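Local coordinates for alpha-l-arabinofuranosidase domain protein (Thermotoga maritima, PDB 4ATW) that probably removes terminal arabinofuranose units from arabinose-containing polysaccharides, as an exo-acting alpha-L-arabinofuranosidase of a heat-loving bacterium, at residues N283-R287 and Y297-D301; S233-Y237 and L252-L257; V310-K314 and D393-S397; K14-I20 and K314-P320; N218-Q223 and L263-V267. One frame throughout, in Å; residues are numbered along the deposited sequence.

Contact 1. Residues N283-R287 and Y297-D301; sequences NVWYR and YDLKD
Arg287 reaches over to the acidic pair Asp298 and Asp301, and its path shows why a long, flexible cation suits this place. CB starts the chain in the direction of 297-301, and CG lies over the centre of the Tyr286 ring, 3.7 Å above its plane. A bend at chi3 (-89°) then folds the guanidinium back, placing Tyr286 CE1 over its face, while NE turns to Glu295. At the tip, NH1 bonds to OD2 of Asp298 at 3.2 Å, coming from above the carboxylate plane. NH2 makes a salt bridge to Asp301 OD2 at the guanidinium edge, though its modelled length is too short to trust. The segments belong to one beta-alpha-beta unit of the barrel: 283-287 runs off strand 276-284, whereas helix 299-313 begins within 297-301. That helix starts with a capping box, in which Asp298 N bonds to Asp301 OD2 at 3.1 Å and Asp301 N returns a weak bond to Asp298 OD1. Lys300 completes the ionic network, its NZ 2.9 Å from Asp301 OD1; NZ also gives weak bonds to Asp298 OD1 and to Tyr286 OH, a hydroxyl also hydrogen-bonded to Asp241. Near the strand end the contact is less ionic. Tyr297 sends its OH to the carbonyl O of Val284 at 2.9 Å, in almost a straight line with the C=O bond (171°), and its CE1 packs 3.8 Å from CB of Val284.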
# COMPACT_ATOMS: atom_id res chain seq x y z
N ASN A 283 -0.82 -7.55 0.31
CA ASN A 283 -1.65 -7.87 1.45
C ASN A 283 -1.67 -9.36 1.69
O ASN A 283 -0.87 -10.13 1.13
CB ASN A 283 -2.98 -7.45 0.86
CG ASN A 283 -4.08 -7.33 1.91
OD1 ASN A 283 -4.03 -7.97 2.95
ND2 ASN A 283 -5.08 -6.51 1.61
N VAL A 284 -2.59 -9.78 2.54
CA VAL A 284 -2.75 -11.19 2.82
C VAL A 284 -3.78 -11.62 1.82
O VAL A 284 -4.70 -10.87 1.55
CB VAL A 284 -3.30 -11.41 4.22
CG1 VAL A 284 -3.90 -12.77 4.33
CG2 VAL A 284 -2.19 -11.17 5.24
N TRP A 285 -3.62 -12.80 1.27
CA TRP A 285 -4.58 -13.27 0.31
C TRP A 285 -4.35 -14.75 0.06
O TRP A 285 -3.39 -15.13 -0.62
CB TRP A 285 -4.43 -12.48 -0.98
CG TRP A 285 -5.25 -13.01 -2.12
CD1 TRP A 285 -6.32 -13.84 -2.04
CD2 TRP A 285 -5.06 -12.72 -3.51
NE1 TRP A 285 -6.82 -14.10 -3.29
CE2 TRP A 285 -6.07 -13.42 -4.22
CE3 TRP A 285 -4.15 -11.94 -4.23
CZ2 TRP A 285 -6.19 -13.36 -5.60
CZ3 TRP A 285 -4.28 -11.89 -5.59
CH2 TRP A 285 -5.29 -12.60 -6.27
N TYR A 286 -5.21 -15.59 0.61
CA TYR A 286 -5.03 -17.01 0.39
C TYR A 286 -6.37 -17.72 0.33
O TYR A 286 -6.52 -18.73 -0.35
CB TYR A 286 -4.05 -17.56 1.44
CG TYR A 286 -4.58 -17.56 2.85
CD1 TYR A 286 -4.76 -16.37 3.54
CD2 TYR A 286 -4.92 -18.76 3.47
CE1 TYR A 286 -5.28 -16.37 4.84
CE2 TYR A 286 -5.44 -18.78 4.77
CZ TYR A 286 -5.61 -17.58 5.45
OH TYR A 286 -6.08 -17.62 6.75
N ARG A 287 -7.37 -17.15 1.00
CA ARG A 287 -8.68 -17.75 1.07
C ARG A 287 -9.58 -17.75 -0.15
O ARG A 287 -10.03 -18.79 -0.61
CB ARG A 287 -9.42 -17.13 2.26
CG ARG A 287 -8.83 -17.50 3.61
CD ARG A 287 -9.46 -16.73 4.76
NE ARG A 287 -8.76 -15.48 4.98
CZ ARG A 287 -8.19 -15.15 6.13
NH1 ARG A 287 -8.24 -15.97 7.17
NH2 ARG A 287 -7.53 -14.01 6.23
N TYR A 297 -10.69 -10.85 6.27
CA TYR A 297 -9.51 -10.64 7.11
C TYR A 297 -9.82 -10.69 8.59
O TYR A 297 -10.83 -10.16 9.04
CB TYR A 297 -8.85 -9.29 6.75
CG TYR A 297 -8.34 -9.22 5.31
CD1 TYR A 297 -7.24 -9.98 4.91
CD2 TYR A 297 -8.98 -8.44 4.36
CE1 TYR A 297 -6.78 -9.95 3.59
CE2 TYR A 297 -8.53 -8.41 3.04
CZ TYR A 297 -7.43 -9.16 2.66
OH TYR A 297 -6.96 -9.10 1.37
N ASP A 298 -8.94 -11.35 9.34
CA ASP A 298 -9.09 -11.44 10.78
C ASP A 298 -7.86 -10.82 11.47
O ASP A 298 -6.90 -10.42 10.79
CB ASP A 298 -9.29 -12.89 11.21
CG ASP A 298 -8.19 -13.80 10.76
OD1 ASP A 298 -7.01 -13.45 10.95
OD2 ASP A 298 -8.50 -14.88 10.22
N LEU A 299 -7.88 -10.74 12.80
CA LEU A 299 -6.78 -10.14 13.58
C LEU A 299 -5.39 -10.65 13.20
O LEU A 299 -4.43 -9.88 13.19
CB LEU A 299 -7.01 -10.36 15.08
CG LEU A 299 -5.93 -9.77 15.98
CD1 LEU A 299 -5.90 -8.26 15.89
CD2 LEU A 299 -6.20 -10.20 17.39
N LYS A 300 -5.28 -11.95 12.93
CA LYS A 300 -4.03 -12.56 12.51
C LYS A 300 -3.46 -11.72 11.38
O LYS A 300 -2.33 -11.23 11.48
CB LYS A 300 -4.30 -13.97 11.99
CG LYS A 300 -3.11 -14.66 11.36
CD LYS A 300 -3.49 -16.06 10.81
CE LYS A 300 -3.96 -16.05 9.34
NZ LYS A 300 -5.29 -15.44 9.07
N ASP A 301 -4.26 -11.52 10.33
CA ASP A 301 -3.86 -10.76 9.16
C ASP A 301 -3.55 -9.33 9.50
O ASP A 301 -2.61 -8.74 8.96
CB ASP A 301 -4.95 -10.82 8.12
CG ASP A 301 -5.36 -12.24 7.81
OD1 ASP A 301 -4.47 -13.09 7.59
OD2 ASP A 301 -6.58 -12.50 7.77

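Contact 2. Residues S233-Y237 and L252-L257; sequences SYHFY and LLKERL
Phe236 and Leu253 make the central apolar contact, a CH-pi interaction in which Leu253 CD1 stands over the ring face, 3.8 Å from its centroid. CB of Leu253 lies over the centre of the ring, the two side chains crossing at a slant. With CG anti to the backbone N (chi1 -171°), Phe236 projects from its strand toward the helix. A flat aromatic group suits this place because its face and edge serve different partners. At the edge it meets Leu252, whose CD2 comes within 3.8 Å of Phe236 CE1.

Looser apolar packing continues along the strand, where CD2 of Tyr234 lies 4.2 Å from CD2 of Leu257 and its CE2 lies 4.3 Å from CD1 of Leu253.

The polar component is slight. Arg256 NE gives a weak bond to Tyr234 OH, and the position of that hydroxyl is doubtful in the model; its stronger partner is Asp213.

The whole is strand-to-helix packing in the (beta/alpha)8 barrel. Strand 231-238 and helix 250-265 run nearly antiparallel (163°), their segment axes 10.4 Å apart. Around them, Leu253 also touches Leu279 of strand 276-284, Phe304 of helix 299-313 rests on Phe236, and Leu252 extends to Phe384 and Val386 of strand 383-398.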
# COMPACT_ATOMS: atom_id res chain seq x y z
N SER A 233 8.64 -2.02 -9.46
CA SER A 233 7.48 -2.55 -8.76
C SER A 233 7.70 -3.92 -8.16
O SER A 233 8.40 -4.73 -8.75
CB SER A 233 6.31 -2.57 -9.77
OG SER A 233 5.20 -3.28 -9.30
N TYR A 234 7.15 -4.13 -6.96
CA TYR A 234 7.20 -5.44 -6.31
C TYR A 234 5.84 -5.76 -5.69
O TYR A 234 5.27 -4.93 -4.99
CB TYR A 234 8.28 -5.54 -5.23
CG TYR A 234 8.51 -7.00 -4.78
CD1 TYR A 234 9.23 -7.89 -5.56
CD2 TYR A 234 7.91 -7.49 -3.62
CE1 TYR A 234 9.35 -9.23 -5.22
CE2 TYR A 234 8.03 -8.84 -3.27
CZ TYR A 234 8.74 -9.69 -4.07
OH TYR A 234 8.82 -11.01 -3.74
N HIS A 235 5.33 -6.97 -5.96
CA HIS A 235 4.04 -7.40 -5.46
C HIS A 235 4.23 -8.51 -4.48
O HIS A 235 4.88 -9.49 -4.81
CB HIS A 235 3.17 -7.89 -6.62
CG HIS A 235 2.69 -6.80 -7.52
ND1 HIS A 235 1.76 -7.00 -8.51
CD2 HIS A 235 3.03 -5.49 -7.58
CE1 HIS A 235 1.54 -5.86 -9.15
NE2 HIS A 235 2.30 -4.93 -8.60
N PHE A 236 3.66 -8.38 -3.27
CA PHE A 236 3.80 -9.42 -2.25
C PHE A 236 2.47 -9.84 -1.64
O PHE A 236 1.83 -9.06 -0.97
CB PHE A 236 4.70 -8.95 -1.12
CG PHE A 236 5.05 -10.03 -0.14
CD1 PHE A 236 6.10 -10.91 -0.39
CD2 PHE A 236 4.35 -10.17 1.04
CE1 PHE A 236 6.45 -11.93 0.52
CE2 PHE A 236 4.68 -11.18 1.98
CZ PHE A 236 5.73 -12.06 1.72
N TYR A 237 2.06 -11.08 -1.89
CA TYR A 237 0.81 -11.59 -1.33
C TYR A 237 1.12 -12.83 -0.52
O TYR A 237 1.71 -13.79 -1.03
CB TYR A 237 -0.19 -11.94 -2.44
CG TYR A 237 -0.80 -10.73 -3.14
CD1 TYR A 237 -1.52 -9.77 -2.42
CD2 TYR A 237 -0.62 -10.50 -4.51
CE1 TYR A 237 -2.03 -8.63 -3.05
CE2 TYR A 237 -1.13 -9.36 -5.13
CZ TYR A 237 -1.83 -8.43 -4.39
OH TYR A 237 -2.31 -7.30 -4.97
N LEU A 252 9.80 -12.48 5.71
CA LEU A 252 10.15 -13.08 4.43
C LEU A 252 10.14 -11.88 3.48
O LEU A 252 11.08 -11.66 2.74
CB LEU A 252 9.09 -14.09 3.99
CG LEU A 252 9.30 -14.95 2.74
CD1 LEU A 252 8.11 -15.83 2.53
CD2 LEU A 252 9.48 -14.06 1.55
N LEU A 253 9.09 -11.07 3.53
CA LEU A 253 9.00 -9.89 2.69
C LEU A 253 10.26 -9.05 2.87
O LEU A 253 10.71 -8.37 1.95
CB LEU A 253 7.76 -9.06 3.06
CG LEU A 253 7.74 -7.70 2.36
CD1 LEU A 253 7.43 -7.86 0.87
CD2 LEU A 253 6.73 -6.80 3.03
N LYS A 254 10.84 -9.10 4.07
CA LYS A 254 12.04 -8.32 4.33
C LYS A 254 13.17 -8.77 3.40
O LYS A 254 13.75 -7.97 2.66
CB LYS A 254 12.46 -8.47 5.80
CG LYS A 254 13.64 -7.57 6.21
CD LYS A 254 14.43 -8.24 7.32
CE LYS A 254 15.57 -7.38 7.83
NZ LYS A 254 16.50 -8.17 8.74
N GLU A 255 13.48 -10.06 3.43
CA GLU A 255 14.56 -10.60 2.62
C GLU A 255 14.28 -10.41 1.15
O GLU A 255 15.21 -10.22 0.34
CB GLU A 255 14.77 -12.08 2.90
CG GLU A 255 15.34 -12.32 4.26
CD GLU A 255 16.74 -11.77 4.39
OE1 GLU A 255 17.52 -11.91 3.40
OE2 GLU A 255 17.05 -11.21 5.48
N ARG A 256 13.00 -10.44 0.79
CA ARG A 256 12.62 -10.29 -0.60
C ARG A 256 12.95 -8.90 -1.09
O ARG A 256 13.57 -8.76 -2.14
CB ARG A 256 11.14 -10.55 -0.77
CG ARG A 256 10.85 -11.50 -1.88
CD ARG A 256 10.91 -12.93 -1.43
NE ARG A 256 9.64 -13.53 -1.76
CZ ARG A 256 9.37 -14.82 -1.67
NH1 ARG A 256 10.32 -15.67 -1.26
NH2 ARG A 256 8.14 -15.27 -1.98
N LEU A 257 12.57 -7.90 -0.31
CA LEU A 257 12.83 -6.52 -0.67
C LEU A 257 14.33 -6.28 -0.74
O LEU A 257 14.83 -5.69 -1.73
CB LEU A 257 12.16 -5.60 0.35
CG LEU A 257 10.61 -5.64 0.30
CD1 LEU A 257 9.99 -4.93 1.47
CD2 LEU A 257 10.14 -5.00 -1.00

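Contact 3. Residues V310-K314 and D393-S397; sequences VLLQK and DAAAS
NZ of Lys314 is gripped by three oxygens of segment 393-397. The shortest bond goes to Asp393 OD1 at 2.8 Å, met on the syn side of the carboxylate; a weak one reaches OD2 of the same residue, and a third goes to the carbonyl O of Ala394 at 3.3 Å, approached from above the carbonyl plane. The contact is an interdomain one: helix 299-313 of the (beta/alpha)8 barrel ends here against strand 383-398 of the C-terminal beta domain, which is probably the beta-sandwich known from arabinofuranosidases of this kind. Lysine fits at the helix end because its chain, extended beyond CG, spans the distance from helix to strand, and its methylenes pass beside the methyl of Ala395. Asp393 answers from the strand with CG anti to its backbone N (chi1 -170°), which turns both carboxylate oxygens to NZ, the two side chains coming from opposite directions; its OD2 is also held by Tyr251. A methionine in place of Lys314 would probably leave the Asp393 carboxylate without its cationic mate and the Ala394 carbonyl without this donor. One residue earlier, on the helix, Gln313 extends toward the strand. Its OE1 is engaged by Tyr21, while NE2 lies near Ser397, whose OG is held by Gly358 N. Alanine suits position 395, where a small methyl faces the helix and the CA atoms of Val310 and Ala395 come within 6.2 Å. The apolar touch falls there, with CB of Ala395 lying 3.7 Å from CG1 of Val310.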
# COMPACT_ATOMS: atom_id res chain seq x y z
N VAL A 310 5.56 -1.50 10.16
CA VAL A 310 6.71 -1.23 11.00
C VAL A 310 8.00 -1.42 10.18
O VAL A 310 8.94 -0.61 10.29
CB VAL A 310 6.77 -2.16 12.19
CG1 VAL A 310 8.02 -1.85 13.00
CG2 VAL A 310 5.52 -2.04 13.03
N LEU A 311 8.03 -2.50 9.39
CA LEU A 311 9.17 -2.83 8.54
C LEU A 311 9.43 -1.64 7.60
O LEU A 311 10.52 -1.07 7.57
CB LEU A 311 8.83 -4.08 7.74
CG LEU A 311 9.95 -4.55 6.83
CD1 LEU A 311 11.13 -4.96 7.67
CD2 LEU A 311 9.51 -5.71 5.99
N LEU A 312 8.39 -1.26 6.85
CA LEU A 312 8.48 -0.15 5.93
C LEU A 312 8.93 1.08 6.67
O LEU A 312 9.77 1.84 6.19
CB LEU A 312 7.13 0.13 5.26
CG LEU A 312 6.67 -1.01 4.33
CD1 LEU A 312 5.28 -0.72 3.85
CD2 LEU A 312 7.61 -1.16 3.12
N GLN A 313 8.38 1.26 7.86
CA GLN A 313 8.72 2.44 8.64
C GLN A 313 10.25 2.54 8.67
O GLN A 313 10.84 3.63 8.49
CB GLN A 313 8.08 2.33 10.03
CG GLN A 313 8.06 3.63 10.81
CD GLN A 313 6.81 3.80 11.71
OE1 GLN A 313 5.68 3.94 11.20
NE2 GLN A 313 7.00 3.81 13.05
N LYS A 314 10.91 1.39 8.83
CA LYS A 314 12.36 1.46 8.90
C LYS A 314 13.11 1.14 7.65
O LYS A 314 14.32 0.99 7.71
CB LYS A 314 12.93 0.63 10.06
CG LYS A 314 12.22 -0.66 10.39
CD LYS A 314 12.67 -1.14 11.76
CE LYS A 314 12.25 -2.57 12.06
NZ LYS A 314 12.88 -3.02 13.33
N ASP A 393 9.32 -6.84 17.70
CA ASP A 393 10.09 -5.92 16.86
C ASP A 393 9.47 -4.56 17.06
O ASP A 393 8.36 -4.47 17.57
CB ASP A 393 10.06 -6.32 15.39
CG ASP A 393 11.05 -5.51 14.55
OD1 ASP A 393 12.12 -5.12 15.07
OD2 ASP A 393 10.77 -5.29 13.34
N ALA A 394 10.18 -3.50 16.68
CA ALA A 394 9.62 -2.18 16.88
C ALA A 394 10.38 -1.05 16.16
O ALA A 394 11.52 -1.22 15.70
CB ALA A 394 9.55 -1.89 18.34
N ALA A 395 9.73 0.11 16.08
CA ALA A 395 10.30 1.25 15.39
C ALA A 395 9.87 2.54 16.04
O ALA A 395 8.69 2.78 16.26
CB ALA A 395 9.87 1.23 13.94
N ALA A 396 10.86 3.37 16.32
CA ALA A 396 10.63 4.63 16.98
C ALA A 396 10.71 5.81 16.03
O ALA A 396 11.74 6.03 15.38
CB ALA A 396 11.66 4.79 18.08
N SER A 397 9.63 6.57 15.95
CA SER A 397 9.61 7.73 15.06
C SER A 397 9.42 8.99 15.87
O SER A 397 8.92 8.94 16.99
CB SER A 397 8.48 7.59 14.05
OG SER A 397 7.39 6.87 14.62

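Contact 4. Residues K14-I20 and K314-P320; sequences KPISRHI and KMSDIVP
Lys14, near the end of strand 11-15, has its ammonium group held between two acceptors of 314-320. NZ gives one bond to the carbonyl O of Lys314 and a salt bridge to Asp317 OD1, each 3.0 Å long. Both oxygens are met from above their planes, the carboxylate one by 50°. Lysine suits the position because its extended chain carries CD past the Asp317 carboxylate and CE to the carbonyl O of Lys314. The two segments are connections of the (beta/alpha)8 barrel: 14-20 leads out of the C-terminal domain's sheet to the first barrel strand, 23-24, and 314-320 leads from helix 299-313 to the eighth, 321-322. They meet beside the first and last strands, where a barrel of this kind closes. After Pro15, Ile16 points its side chain away from 314-320, packing on Leu361 and on the Gln313 side chain, while its CB stays near Ser316. Ser17 is bonded twice. Its backbone N gives a weak bond to Ser316 OG at 3.2 Å, and its own hydroxyl, carried anti to the backbone N (chi1 -178°), donates to the carbonyl O of Pro320 at 2.8 Å. A small hydroxyl residue is apt, since CB and OG both lie close to the proline ring. His19 brings CB near the same carbonyl, but its ring stacks edge-to-face with Phe166. Ile20 N then bonds back to Ser17 O, closing a turn. The Ile20 side chain packs on Leu312 of helix 299-313, and its CG2 lies 3.7 Å from Ser316 CB and 3.5 Å from the carbonyl O of Val319.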
# COMPACT_ATOMS: atom_id res chain seq x y z
N LYS A 14 16.87 8.30 9.57
CA LYS A 14 16.51 8.68 8.21
C LYS A 14 15.08 9.11 8.17
O LYS A 14 14.34 8.95 9.12
CB LYS A 14 16.74 7.49 7.27
CG LYS A 14 16.10 6.21 7.74
CD LYS A 14 16.70 4.99 7.02
CE LYS A 14 16.05 3.66 7.46
NZ LYS A 14 16.83 2.48 6.97
N PRO A 15 14.66 9.69 7.06
CA PRO A 15 13.26 10.09 7.06
C PRO A 15 12.39 8.86 6.83
O PRO A 15 12.92 7.77 6.59
CB PRO A 15 13.18 11.06 5.88
CG PRO A 15 14.58 11.65 5.80
CD PRO A 15 15.27 10.95 6.95
N ILE A 16 11.08 9.03 6.94
CA ILE A 16 10.16 7.93 6.67
C ILE A 16 9.30 8.47 5.55
O ILE A 16 8.51 9.41 5.77
CB ILE A 16 9.26 7.63 7.86
CG1 ILE A 16 10.13 7.13 9.01
CG2 ILE A 16 8.18 6.60 7.50
CD1 ILE A 16 9.33 6.76 10.25
N SER A 17 9.47 7.92 4.35
CA SER A 17 8.72 8.36 3.17
C SER A 17 7.24 8.26 3.51
O SER A 17 6.71 7.19 3.80
CB SER A 17 9.06 7.47 1.97
OG SER A 17 8.37 7.91 0.82
N ARG A 18 6.57 9.40 3.50
CA ARG A 18 5.17 9.41 3.86
C ARG A 18 4.32 8.53 2.96
O ARG A 18 3.17 8.26 3.28
CB ARG A 18 4.64 10.83 3.85
CG ARG A 18 4.61 11.49 2.51
CD ARG A 18 3.39 12.39 2.46
NE ARG A 18 3.22 13.02 1.18
CZ ARG A 18 2.03 13.31 0.66
NH1 ARG A 18 0.93 13.00 1.34
NH2 ARG A 18 1.94 13.90 -0.53
N HIS A 19 4.90 8.07 1.85
CA HIS A 19 4.16 7.23 0.90
C HIS A 19 4.21 5.74 1.10
O HIS A 19 3.89 4.98 0.18
CB HIS A 19 4.60 7.56 -0.52
CG HIS A 19 4.07 8.86 -1.01
ND1 HIS A 19 4.86 9.97 -1.18
CD2 HIS A 19 2.81 9.24 -1.34
CE1 HIS A 19 4.12 10.98 -1.59
NE2 HIS A 19 2.87 10.57 -1.70
N ILE A 20 4.60 5.30 2.29
CA ILE A 20 4.67 3.88 2.54
C ILE A 20 3.28 3.45 2.91
O ILE A 20 2.96 2.29 2.82
CB ILE A 20 5.66 3.51 3.68
CG1 ILE A 20 5.37 4.35 4.91
CG2 ILE A 20 7.12 3.69 3.21
CD1 ILE A 20 6.35 4.11 6.07
N LYS A 314 10.91 1.39 8.83
CA LYS A 314 12.36 1.46 8.90
C LYS A 314 13.11 1.14 7.65
O LYS A 314 14.32 0.99 7.71
CB LYS A 314 12.93 0.63 10.06
CG LYS A 314 12.22 -0.66 10.39
CD LYS A 314 12.67 -1.14 11.76
CE LYS A 314 12.25 -2.57 12.06
NZ LYS A 314 12.88 -3.02 13.33
N MET A 315 12.40 1.07 6.51
CA MET A 315 13.06 0.79 5.24
C MET A 315 12.63 1.74 4.13
O MET A 315 13.04 1.59 2.98
CB MET A 315 12.76 -0.64 4.78
CG MET A 315 13.72 -1.66 5.32
SD MET A 315 13.18 -3.32 4.99
CE MET A 315 13.52 -3.44 3.25
N SER A 316 11.83 2.73 4.49
CA SER A 316 11.31 3.68 3.52
C SER A 316 12.39 4.31 2.67
O SER A 316 12.08 5.01 1.71
CB SER A 316 10.52 4.79 4.22
OG SER A 316 11.33 5.41 5.21
N ASP A 317 13.65 4.08 3.01
CA ASP A 317 14.75 4.66 2.24
C ASP A 317 14.97 3.90 0.95
O ASP A 317 15.43 4.48 -0.02
CB ASP A 317 16.05 4.80 3.08
CG ASP A 317 16.47 3.51 3.73
OD1 ASP A 317 15.60 2.78 4.25
OD2 ASP A 317 17.69 3.22 3.76
N ILE A 318 14.63 2.62 0.93
CA ILE A 318 14.77 1.86 -0.30
C ILE A 318 13.40 1.50 -0.88
O ILE A 318 13.27 1.20 -2.06
CB ILE A 318 15.56 0.58 -0.10
CG1 ILE A 318 14.66 -0.48 0.45
CG2 ILE A 318 16.70 0.79 0.83
CD1 ILE A 318 15.22 -1.80 0.26
N VAL A 319 12.37 1.53 -0.03
CA VAL A 319 11.02 1.22 -0.47
C VAL A 319 10.19 2.41 -0.05
O VAL A 319 9.40 2.33 0.87
CB VAL A 319 10.47 -0.04 0.23
CG1 VAL A 319 9.17 -0.46 -0.38
CG2 VAL A 319 11.44 -1.17 0.12
N PRO A 320 10.38 3.55 -0.70
CA PRO A 320 9.61 4.73 -0.33
C PRO A 320 8.14 4.71 -0.68
O PRO A 320 7.33 5.44 -0.09
CB PRO A 320 10.36 5.85 -1.03
CG PRO A 320 10.88 5.19 -2.23
CD PRO A 320 11.40 3.90 -1.69

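Contact 5. Residues N218-Q223 and L263-V267; sequences NLRVLQ and LIDMV
Leu222 and Val267 form the dense, buried part of this contact. Val267 CG2 lies 3.7 Å from CB of Leu222, and its other methyl, CG1, rests 3.6 Å from CA of Gln223, against the backbone of helix 215-225. The short, branched valine suits a place where the backbones come close: its CA and that of Gln223 are 6.0 Å apart. Leu222, with CG anti to its carbonyl carbon (chi1 -67°), carries its methyls past the valine to Ile264, CD2 coming within 3.9 Å of Ile264 CG1, the two side chains meeting roughly at right angles.

Toward solvent the spacing stays similar while exposure rises. Leu219 and Leu263 are only partly buried; their CD2 methyls meet at 3.8 Å, and Leu219 CD1 lies 3.8 Å from Leu263 CB. CD1 of Leu263 reaches inward to buried Asn218, 3.5 Å from its ND2; Asn218 OD1 is held by Cys212 N. Gln223, the exposed member, adds its CG beside Val267 CG1. An alanine at Leu263 would probably open a gap beside Leu219 and leave the Asn218 side chain with less apolar cover.

The contact joins two neighbouring outer helices of the barrel, 215-225 and 250-265, the second side including the turn from 250-265 into helix 268-272. Ile232 of strand 231-238 touches Asn218, Leu222 and Ile264, and Ala270 of helix 268-272 packs against the last two.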
# COMPACT_ATOMS: atom_id res chain seq x y z
N ASN A 218 13.70 -8.61 -13.57
CA ASN A 218 14.13 -7.39 -12.91
C ASN A 218 15.43 -6.86 -13.52
O ASN A 218 15.52 -5.72 -13.97
CB ASN A 218 14.37 -7.63 -11.44
CG ASN A 218 13.15 -8.07 -10.73
OD1 ASN A 218 12.02 -7.81 -11.16
ND2 ASN A 218 13.36 -8.73 -9.60
N LEU A 219 16.44 -7.71 -13.51
CA LEU A 219 17.75 -7.36 -14.05
C LEU A 219 17.69 -6.82 -15.50
O LEU A 219 18.42 -5.91 -15.89
CB LEU A 219 18.64 -8.60 -13.96
CG LEU A 219 19.87 -8.53 -13.05
CD1 LEU A 219 19.82 -7.44 -12.04
CD2 LEU A 219 19.97 -9.84 -12.38
N ARG A 220 16.79 -7.37 -16.30
CA ARG A 220 16.68 -6.92 -17.66
C ARG A 220 15.91 -5.64 -17.72
O ARG A 220 16.07 -4.88 -18.64
CB ARG A 220 16.02 -7.95 -18.50
CG ARG A 220 16.31 -7.69 -19.93
CD ARG A 220 16.92 -8.89 -20.51
NE ARG A 220 18.28 -9.10 -20.05
CZ ARG A 220 18.89 -10.29 -20.10
NH1 ARG A 220 18.25 -11.37 -20.57
NH2 ARG A 220 20.17 -10.39 -19.74
N VAL A 221 15.08 -5.39 -16.74
CA VAL A 221 14.33 -4.14 -16.73
C VAL A 221 15.27 -3.08 -16.25
O VAL A 221 15.38 -2.03 -16.84
CB VAL A 221 13.10 -4.18 -15.78
CG1 VAL A 221 12.47 -2.80 -15.66
CG2 VAL A 221 12.08 -5.16 -16.29
N LEU A 222 15.95 -3.35 -15.15
CA LEU A 222 16.85 -2.34 -14.63
C LEU A 222 17.93 -2.02 -15.63
O LEU A 222 18.34 -0.86 -15.79
CB LEU A 222 17.47 -2.81 -13.33
CG LEU A 222 16.43 -2.92 -12.23
CD1 LEU A 222 16.77 -4.02 -11.27
CD2 LEU A 222 16.38 -1.58 -11.52
N GLN A 223 18.39 -3.05 -16.35
CA GLN A 223 19.47 -2.86 -17.31
C GLN A 223 19.09 -2.03 -18.51
O GLN A 223 19.89 -1.33 -19.06
CB GLN A 223 19.96 -4.21 -17.77
CG GLN A 223 21.30 -4.59 -17.21
CD GLN A 223 21.57 -6.07 -17.32
OE1 GLN A 223 21.13 -6.74 -18.28
NE2 GLN A 223 22.29 -6.60 -16.35
N LEU A 263 19.73 -6.26 -6.45
CA LEU A 263 19.79 -6.42 -7.89
C LEU A 263 20.01 -5.03 -8.40
O LEU A 263 20.85 -4.83 -9.23
CB LEU A 263 18.50 -6.97 -8.46
CG LEU A 263 18.12 -8.39 -8.05
CD1 LEU A 263 16.67 -8.64 -8.42
CD2 LEU A 263 18.99 -9.37 -8.71
N ILE A 264 19.27 -4.06 -7.88
CA ILE A 264 19.44 -2.69 -8.34
C ILE A 264 20.89 -2.26 -8.18
O ILE A 264 21.45 -1.63 -9.06
CB ILE A 264 18.55 -1.72 -7.55
CG1 ILE A 264 17.09 -2.10 -7.75
CG2 ILE A 264 18.73 -0.29 -8.05
CD1 ILE A 264 16.14 -1.23 -6.96
N ASP A 265 21.50 -2.58 -7.05
CA ASP A 265 22.87 -2.17 -6.84
C ASP A 265 23.76 -2.72 -7.94
O ASP A 265 24.78 -2.12 -8.28
CB ASP A 265 23.39 -2.65 -5.49
CG ASP A 265 22.89 -1.81 -4.34
OD1 ASP A 265 22.16 -0.82 -4.56
OD2 ASP A 265 23.24 -2.16 -3.20
N MET A 266 23.37 -3.85 -8.51
CA MET A 266 24.17 -4.51 -9.55
C MET A 266 24.03 -3.97 -10.98
O MET A 266 24.67 -4.47 -11.89
CB MET A 266 23.89 -6.02 -9.54
CG MET A 266 24.03 -6.67 -8.19
SD MET A 266 23.77 -8.42 -8.37
CE MET A 266 23.50 -8.96 -6.62
N VAL A 267 23.20 -2.97 -11.19
CA VAL A 267 23.05 -2.39 -12.52
C VAL A 267 23.55 -0.95 -12.45
O VAL A 267 22.81 -0.05 -12.02
CB VAL A 267 21.58 -2.38 -12.98
CG1 VAL A 267 21.50 -1.91 -14.43
CG2 VAL A 267 20.98 -3.78 -12.84

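From the N terminus, contact 4 opens first and closes last but one: 14-20 meets 314-320, enclosing a loop of almost 300 residues that holds most of the barrel. Within it, contact 5 joins helix 215-225 to the end of helix 250-265, and contact 2, nested inside contact 5, fixes the start of that helix on strand 231-238. Contact 1 follows in series, linking strand 276-284, the next strand of the sheet, to helix 299-313. Contact 3 takes up the far end of that helix and crosses contact 4, sharing Lys314. Together these two bind the barrel's closing segments to the C-terminal beta domain.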